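Local atomic coordinates of universal stress protein (Archaeoglobus fulgidus, PDB entry 6HCD), a protein that is of unknown function but belongs to the universal stress protein A family, whose members are generally linked to survival under stress and often bind nucleotides. Residues I27-D32 against R43-E48; V56-S61 against S85-E90. All coordinates share one frame; numbering follows the deposited sequence.

Contact 1: residues I27-D32 against R43-E48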
ATOM      1  N   ILE A  27       3.992  10.116   8.178  1.00 17.66           N
ATOM      2  CA  ILE A  27       3.291   8.883   7.875  1.00 16.70           C
ATOM      3  C   ILE A  27       1.898   9.003   8.514  1.00 15.79           C
ATOM      4  O   ILE A  27       1.798   9.282   9.711  1.00 15.66           O
ATOM      5  CB  ILE A  27       4.068   7.667   8.437  1.00 16.64           C
ATOM      6  CG1 ILE A  27       5.442   7.483   7.789  1.00 17.92           C
ATOM      7  CG2 ILE A  27       3.242   6.390   8.361  1.00 15.89           C
ATOM      8  CD1 ILE A  27       5.376   7.107   6.321  1.00 18.55           C
ATOM      9  N   VAL A  28       0.842   8.767   7.733  1.00 15.47           N
ATOM     10  CA  VAL A  28      -0.527   8.766   8.246  1.00 14.96           C
ATOM     11  C   VAL A  28      -0.965   7.312   8.397  1.00 14.57           C
ATOM     12  O   VAL A  28      -0.808   6.533   7.468  1.00 14.80           O
ATOM     13  CB  VAL A  28      -1.483   9.534   7.313  1.00 15.24           C
ATOM     14  CG1 VAL A  28      -2.947   9.293   7.642  1.00 15.05           C
ATOM     15  CG2 VAL A  28      -1.161  11.017   7.307  1.00 15.89           C
ATOM     16  N   VAL A  29      -1.501   6.963   9.566  1.00 14.31           N
ATOM     17  CA  VAL A  29      -1.986   5.629   9.806  1.00 14.55           C
ATOM     18  C   VAL A  29      -3.451   5.738  10.242  1.00 16.19           C
ATOM     19  O   VAL A  29      -3.790   6.519  11.120  1.00 14.97           O
ATOM     20  CB  VAL A  29      -1.100   4.865  10.810  1.00 17.05           C
ATOM     21  CG1 VAL A  29      -0.965   5.576  12.141  1.00 15.26           C
ATOM     22  CG2 VAL A  29      -1.595   3.449  10.993  1.00 23.06           C
ATOM     23  N   ALA A  30      -4.329   5.004   9.546  1.00 15.12           N
ATOM     24  CA  ALA A  30      -5.738   4.944   9.856  1.00 15.89           C
ATOM     25  C   ALA A  30      -6.002   3.698  10.710  1.00 16.62           C
ATOM     26  O   ALA A  30      -5.654   2.602  10.315  1.00 17.51           O
ATOM     27  CB  ALA A  30      -6.542   4.926   8.585  1.00 16.25           C
ATOM     28  N   VAL A  31      -6.628   3.886  11.874  1.00 17.36           N
ATOM     29  CA  VAL A  31      -6.937   2.772  12.779  1.00 21.19           C
ATOM     30  C   VAL A  31      -8.435   2.784  13.094  1.00 20.40           C
ATOM     31  O   VAL A  31      -9.003   3.843  13.363  1.00 20.66           O
ATOM     32  CB  VAL A  31      -6.087   2.828  14.064  1.00 22.14           C
ATOM     33  CG1 VAL A  31      -4.619   2.601  13.761  1.00 36.72           C
ATOM     34  CG2 VAL A  31      -6.288   4.118  14.821  1.00 42.87           C
ATOM     35  N   ASP A  32      -9.062   1.598  13.062  1.00 22.79           N
ATOM     36  CA  ASP A  32     -10.482   1.478  13.362  1.00 28.25           C
ATOM     37  C   ASP A  32     -10.651   1.309  14.879  1.00 25.50           C
ATOM     38  O   ASP A  32     -11.159   2.185  15.550  1.00 28.66           O
ATOM     39  CB  ASP A  32     -11.121   0.348  12.551  1.00 42.74           C
ATOM     40  CG  ASP A  32     -12.627   0.209  12.758  1.00 51.54           C
ATOM     41  OD1 ASP A  32     -13.270   1.230  13.104  1.00 39.87           O
ATOM     42  OD2 ASP A  32     -13.136  -0.926  12.612  1.00 52.19           O
ATOM     43  N   ARG A  43       2.787  -0.958  13.986  1.00 14.34           N
ATOM     44  CA  ARG A  43       4.189  -1.377  14.033  1.00 14.80           C
ATOM     45  C   ARG A  43       4.855  -1.109  12.673  1.00 13.86           C
ATOM     46  O   ARG A  43       5.990  -0.632  12.627  1.00 13.01           O
ATOM     47  CB  ARG A  43       4.313  -2.847  14.449  1.00 18.86           C
ATOM     48  CG  ARG A  43       4.032  -3.069  15.926  1.00 28.10           C
ATOM     49  CD  ARG A  43       4.577  -4.382  16.460  1.00 39.23           C
ATOM     50  NE  ARG A  43       3.894  -5.515  15.862  1.00 41.79           N
ATOM     51  CZ  ARG A  43       2.805  -6.090  16.368  1.00 54.12           C
ATOM     52  NH1 ARG A  43       2.278  -5.631  17.491  1.00 41.86           N
ATOM     53  NH2 ARG A  43       2.242  -7.110  15.749  1.00 31.18           N
ATOM     54  N   PHE A  44       4.151  -1.395  11.575  1.00 12.86           N
ATOM     55  CA  PHE A  44       4.730  -1.156  10.236  1.00 12.84           C
ATOM     56  C   PHE A  44       4.903   0.350   9.993  1.00 13.00           C
ATOM     57  O   PHE A  44       5.934   0.777   9.485  1.00 14.51           O
ATOM     58  CB  PHE A  44       3.883  -1.766   9.115  1.00 13.42           C
ATOM     59  CG  PHE A  44       4.620  -1.845   7.802  1.00 13.01           C
ATOM     60  CD1 PHE A  44       4.647  -0.762   6.938  1.00 13.17           C
ATOM     61  CD2 PHE A  44       5.319  -2.987   7.452  1.00 15.19           C
ATOM     62  CE1 PHE A  44       5.324  -0.841   5.733  1.00 13.39           C
ATOM     63  CE2 PHE A  44       5.987  -3.068   6.240  1.00 19.09           C
ATOM     64  CZ  PHE A  44       5.990  -1.991   5.387  1.00 15.97           C
ATOM     65  N   ALA A  45       3.872   1.130  10.351  1.00 11.90           N
ATOM     66  CA  ALA A  45       3.890   2.583  10.246  1.00 12.14           C
ATOM     67  C   ALA A  45       5.054   3.184  11.049  1.00 13.23           C
ATOM     68  O   ALA A  45       5.734   4.089  10.564  1.00 12.86           O
ATOM     69  CB  ALA A  45       2.559   3.142  10.680  1.00 11.08           C
ATOM     70  N   ALA A  46       5.266   2.702  12.277  1.00 11.75           N
ATOM     71  CA  ALA A  46       6.350   3.177  13.150  1.00 13.31           C
ATOM     72  C   ALA A  46       7.711   2.901  12.513  1.00 14.68           C
ATOM     73  O   ALA A  46       8.614   3.738  12.611  1.00 14.50           O
ATOM     74  CB  ALA A  46       6.274   2.537  14.526  1.00 12.96           C
ATOM     75  N   GLU A  47       7.865   1.733  11.880  1.00 12.89           N
ATOM     76  CA  GLU A  47       9.119   1.368  11.249  1.00 14.65           C
ATOM     77  C   GLU A  47       9.375   2.309  10.062  1.00 13.12           C
ATOM     78  O   GLU A  47      10.490   2.801   9.900  1.00 12.93           O
ATOM     79  CB  GLU A  47       9.086  -0.113  10.870  1.00 18.39           C
ATOM     80  CG  GLU A  47      10.287  -0.589  10.079  1.00 18.57           C
ATOM     81  CD  GLU A  47      10.208  -2.037   9.623  1.00 27.05           C
ATOM     82  OE1 GLU A  47       9.239  -2.445   8.917  1.00 32.32           O
ATOM     83  OE2 GLU A  47      11.128  -2.752   9.962  1.00 34.15           O
ATOM     84  N   GLU A  48       8.345   2.575   9.250  1.00 13.18           N
ATOM     85  CA  GLU A  48       8.452   3.527   8.141  1.00 15.84           C
ATOM     86  C   GLU A  48       8.920   4.897   8.671  1.00 14.29           C
ATOM     87  O   GLU A  48       9.796   5.542   8.097  1.00 14.72           O
ATOM     88  CB  GLU A  48       7.098   3.667   7.437  1.00 13.01           C
ATOM     89  CG  GLU A  48       6.774   2.530   6.501  1.00 15.88           C
ATOM     90  CD  GLU A  48       7.411   2.630   5.130  1.00 18.52           C
ATOM     91  OE1 GLU A  48       7.970   3.683   4.824  1.00 19.53           O
ATOM     92  OE2 GLU A  48       7.370   1.636   4.394  1.00 16.37           O
TER

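Contact 2: residues V56-S61 against S85-E90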
ATOM      1  N   VAL A  56       4.431   9.954  13.049  1.00 13.87           N
ATOM      2  CA  VAL A  56       3.241   9.246  12.641  1.00 13.74           C
ATOM      3  C   VAL A  56       2.016  10.038  13.108  1.00 13.65           C
ATOM      4  O   VAL A  56       1.880  10.328  14.287  1.00 12.94           O
ATOM      5  CB  VAL A  56       3.215   7.810  13.202  1.00 14.04           C
ATOM      6  CG1 VAL A  56       1.954   7.080  12.785  1.00 15.76           C
ATOM      7  CG2 VAL A  56       4.456   7.021  12.790  1.00 12.90           C
ATOM      8  N   TYR A  57       1.107  10.343  12.182  1.00 11.73           N
ATOM      9  CA  TYR A  57      -0.196  10.906  12.514  1.00 11.72           C
ATOM     10  C   TYR A  57      -1.223   9.776  12.472  1.00 12.86           C
ATOM     11  O   TYR A  57      -1.475   9.223  11.416  1.00 10.77           O
ATOM     12  CB  TYR A  57      -0.602  11.997  11.522  1.00 13.27           C
ATOM     13  CG  TYR A  57       0.163  13.291  11.598  1.00 14.31           C
ATOM     14  CD1 TYR A  57       1.256  13.465  12.438  1.00 14.82           C
ATOM     15  CD2 TYR A  57      -0.191  14.347  10.765  1.00 18.91           C
ATOM     16  CE1 TYR A  57       1.960  14.661  12.472  1.00 23.58           C
ATOM     17  CE2 TYR A  57       0.506  15.544  10.782  1.00 16.28           C
ATOM     18  CZ  TYR A  57       1.585  15.699  11.636  1.00 21.90           C
ATOM     19  OH  TYR A  57       2.261  16.877  11.663  1.00 21.62           O
ATOM     20  N   VAL A  58      -1.796   9.445  13.636  1.00 11.87           N
ATOM     21  CA  VAL A  58      -2.770   8.389  13.737  1.00 11.98           C
ATOM     22  C   VAL A  58      -4.157   9.020  13.626  1.00 12.98           C
ATOM     23  O   VAL A  58      -4.484   9.924  14.405  1.00 12.92           O
ATOM     24  CB  VAL A  58      -2.640   7.613  15.064  1.00 13.63           C
ATOM     25  CG1 VAL A  58      -3.562   6.424  15.079  1.00 18.03           C
ATOM     26  CG2 VAL A  58      -1.222   7.167  15.354  1.00 16.19           C
ATOM     27  N   VAL A  59      -4.971   8.522  12.687  1.00 11.78           N
ATOM     28  CA  VAL A  59      -6.284   9.121  12.439  1.00 12.88           C
ATOM     29  C   VAL A  59      -7.388   8.087  12.640  1.00 12.66           C
ATOM     30  O   VAL A  59      -7.209   6.874  12.371  1.00 12.56           O
ATOM     31  CB  VAL A  59      -6.383   9.741  11.042  1.00 14.65           C
ATOM     32  CG1 VAL A  59      -5.327  10.811  10.875  1.00 16.62           C
ATOM     33  CG2 VAL A  59      -6.273   8.697   9.941  1.00 21.89           C
ATOM     34  N   HIS A  60      -8.527   8.590  13.118  1.00 12.87           N
ATOM     35  CA  HIS A  60      -9.787   7.876  13.115  1.00 17.86           C
ATOM     36  C   HIS A  60     -10.897   8.883  12.785  1.00 13.51           C
ATOM     37  O   HIS A  60     -10.901   9.965  13.338  1.00 13.94           O
ATOM     38  CB  HIS A  60     -10.058   7.183  14.455  1.00 17.38           C
ATOM     39  CG  HIS A  60     -11.295   6.360  14.411  1.00 19.24           C
ATOM     40  ND1 HIS A  60     -11.282   5.031  14.043  1.00 26.18           N
ATOM     41  CD2 HIS A  60     -12.585   6.671  14.669  1.00 27.11           C
ATOM     42  CE1 HIS A  60     -12.512   4.546  14.089  1.00 24.84           C
ATOM     43  NE2 HIS A  60     -13.336   5.539  14.468  1.00 22.23           N
ATOM     44  N   SER A  61     -11.821   8.485  11.905  1.00 16.01           N
ATOM     45  CA  SER A  61     -12.849   9.342  11.333  1.00 20.02           C
ATOM     46  C   SER A  61     -14.238   8.943  11.841  1.00 19.95           C
ATOM     47  O   SER A  61     -14.587   7.768  11.793  1.00 20.49           O
ATOM     48  CB  SER A  61     -12.794   9.274   9.834  1.00 22.54           C
ATOM     49  OG  SER A  61     -13.915   9.938   9.253  1.00 18.92           O
ATOM     50  N   SER A  85       0.583   5.285  21.836  1.00 17.29           N
ATOM     51  CA  SER A  85       1.455   4.612  22.793  1.00 15.68           C
ATOM     52  C   SER A  85       2.236   3.493  22.083  1.00 15.32           C
ATOM     53  O   SER A  85       3.417   3.311  22.328  1.00 21.20           O
ATOM     54  CB  SER A  85       0.686   4.149  24.024  1.00 16.40           C
ATOM     55  OG  SER A  85       0.041   2.905  23.807  1.00 16.49           O
ATOM     56  N   ILE A  86       1.594   2.777  21.159  1.00 15.50           N
ATOM     57  CA  ILE A  86       2.257   1.729  20.369  1.00 16.51           C
ATOM     58  C   ILE A  86       3.380   2.357  19.522  1.00 13.75           C
ATOM     59  O   ILE A  86       4.491   1.849  19.471  1.00 14.85           O
ATOM     60  CB  ILE A  86       1.241   0.951  19.504  1.00 15.10           C
ATOM     61  CG1 ILE A  86       0.226   0.162  20.344  1.00 23.38           C
ATOM     62  CG2 ILE A  86       1.950   0.052  18.513  1.00 14.79           C
ATOM     63  CD1 ILE A  86       0.806  -0.976  21.128  1.00 49.00           C
ATOM     64  N   ILE A  87       3.082   3.479  18.867  1.00 14.69           N
ATOM     65  CA  ILE A  87       4.044   4.178  17.999  1.00 14.38           C
ATOM     66  C   ILE A  87       5.295   4.534  18.814  1.00 17.55           C
ATOM     67  O   ILE A  87       6.414   4.319  18.368  1.00 18.13           O
ATOM     68  CB  ILE A  87       3.388   5.412  17.358  1.00 13.67           C
ATOM     69  CG1 ILE A  87       2.257   5.019  16.399  1.00 14.58           C
ATOM     70  CG2 ILE A  87       4.411   6.271  16.655  1.00 17.32           C
ATOM     71  CD1 ILE A  87       2.688   4.098  15.264  1.00 17.44           C
ATOM     72  N   ARG A  88       5.089   5.097  20.004  1.00 21.99           N
ATOM     73  CA  ARG A  88       6.181   5.558  20.871  1.00 23.52           C
ATOM     74  C   ARG A  88       6.989   4.364  21.391  1.00 27.31           C
ATOM     75  O   ARG A  88       8.219   4.416  21.410  1.00 20.64           O
ATOM     76  CB  ARG A  88       5.617   6.405  22.018  1.00 23.66           C
ATOM     77  CG  ARG A  88       5.093   7.768  21.594  1.00 26.06           C
ATOM     78  CD  ARG A  88       4.376   8.436  22.752  1.00 38.15           C
ATOM     79  NE  ARG A  88       3.742   9.695  22.427  1.00 39.54           N
ATOM     80  CZ  ARG A  88       3.047  10.400  23.300  1.00 37.32           C
ATOM     81  NH1 ARG A  88       2.309  11.415  22.889  1.00 71.58           N
ATOM     82  NH2 ARG A  88       3.070  10.070  24.583  1.00 36.26           N
ATOM     83  N   LYS A  89       6.305   3.283  21.790  1.00 19.65           N
ATOM     84  CA  LYS A  89       6.970   2.058  22.224  1.00 20.30           C
ATOM     85  C   LYS A  89       7.863   1.506  21.099  1.00 24.31           C
ATOM     86  O   LYS A  89       8.910   0.932  21.369  1.00 22.54           O
ATOM     87  CB  LYS A  89       5.934   1.026  22.684  1.00 24.07           C
ATOM     88  CG  LYS A  89       6.499  -0.278  23.238  1.00 40.40           C
ATOM     89  CD  LYS A  89       6.446  -1.441  22.261  1.00 47.97           C
ATOM     90  CE  LYS A  89       5.120  -2.169  22.261  1.00 53.62           C
ATOM     91  NZ  LYS A  89       4.866  -2.825  20.957  1.00 51.33           N
ATOM     92  N   GLU A  90       7.456   1.690  19.837  1.00 18.58           N
ATOM     93  CA  GLU A  90       8.234   1.230  18.674  1.00 20.84           C
ATOM     94  C   GLU A  90       9.308   2.254  18.267  1.00 26.95           C
ATOM     95  O   GLU A  90       9.927   2.111  17.205  1.00 27.15           O
ATOM     96  CB  GLU A  90       7.292   0.932  17.502  1.00 22.40           C
ATOM     97  CG  GLU A  90       6.406  -0.280  17.749  1.00 20.64           C
ATOM     98  CD  GLU A  90       7.161  -1.601  17.820  1.00 18.35           C
ATOM     99  OE1 GLU A  90       8.021  -1.815  16.948  1.00 28.91           O
ATOM    100  OE2 GLU A  90       6.889  -2.406  18.744  1.00 31.50           O
TER

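Contact 1: residues I27-D32 against R43-E48
I27, at the start of strand 27-30, reaches two residues of helix 36-52 with its two branches. Its CG2 methyl sits 4.0 Å from CB of A45, and equally near the A45 carbonyl oxygen. The other branch, with CG1 anti to the carbonyl carbon (chi1 -64°), carries CD1 to 4.0 Å from CB of E48, where the two side chains run roughly perpendicular. E48 thus lends its aliphatic base to the core, while its carboxylate goes elsewhere: OE1 forms a salt bridge with R52 of the same chain and OE2 one with R52 of the second subunit. Those two arginines would probably offset the closeness of the E48 carboxylates of the two chains. The CB of V29 lies 4.0 Å from CB of A45, so the small alanine methyl is shared by I27 and V29 and lets the backbones come near, with 6.6 Å between the CA atoms of V29 and A45. The axes of strand 27-30 and of the helical segment 43-48 are almost exactly antiparallel, at 176°, and approach to 8.9 Å. No hydrogen bond joins the segments. A helix running back over the strand before it, here packed through I27, V29, A45 and CB of E48, makes the first strand-helix step of the beta-alpha-beta unit 27-30, 36-52 and 56-62 in the alpha/beta fold of universal stress proteins.

Contact 2: residues V56-S61 against S85-E90
A purely apolar, buried contact joins strand 56-62 to the last turn of helix 70-89; within 85-90, I87 alone meets the strand segment. V56 and I87 meet at a slant and touch branch against branch: CG2 of V56 lies 3.9 Å from CG2 of I87, and CG1 of V56 is 3.9 Å from CD1 of I87. With chi1 at 179°, CG1 of V56 is anti to the backbone N and CG2 anti to the carbonyl carbon, which turns both methyls to I87. Two residues further on, V58 adds a looser touch, its CG2 at 4.2 Å from CG1 of I87; L80, A83 and V84, earlier in the same helix, also pack on V58. An alanine in place of I87, lacking CG1, CG2 and CD1, would probably leave both methyls of V56 and CG2 of V58 without their partners and open a gap between helix end and strand. L42 of helix 36-52 and A92 also pack on I87, extending the apolar cluster. Strand 56-62, helix 70-89 and strand 94-100 form a beta-alpha-beta crossover, and this contact seats the end of its helix on its first strand.

How the contacts relate
Both contacts are buried and apolar, and each seats a helix on its preceding strand; the two beta-alpha-beta units share strand 56-62, which ends the first and begins the second. Strands 27-30 and 56-62 are parallel neighbours, joined by a probable hydrogen bond from Y57 N to I27 O (2.8 Å), while V29 packs against V56 and V58 where the two interfaces merge. The contacts lie in series along the chain, with centres about 7 Å apart. They differ at their margins. Contact 1 borders the second subunit and carries charge there, whereas no other protein chain of the assembly touches the segments of contact 2, where a salt bridge, K89 with E90, lies at the exit of the helix, away from the strand.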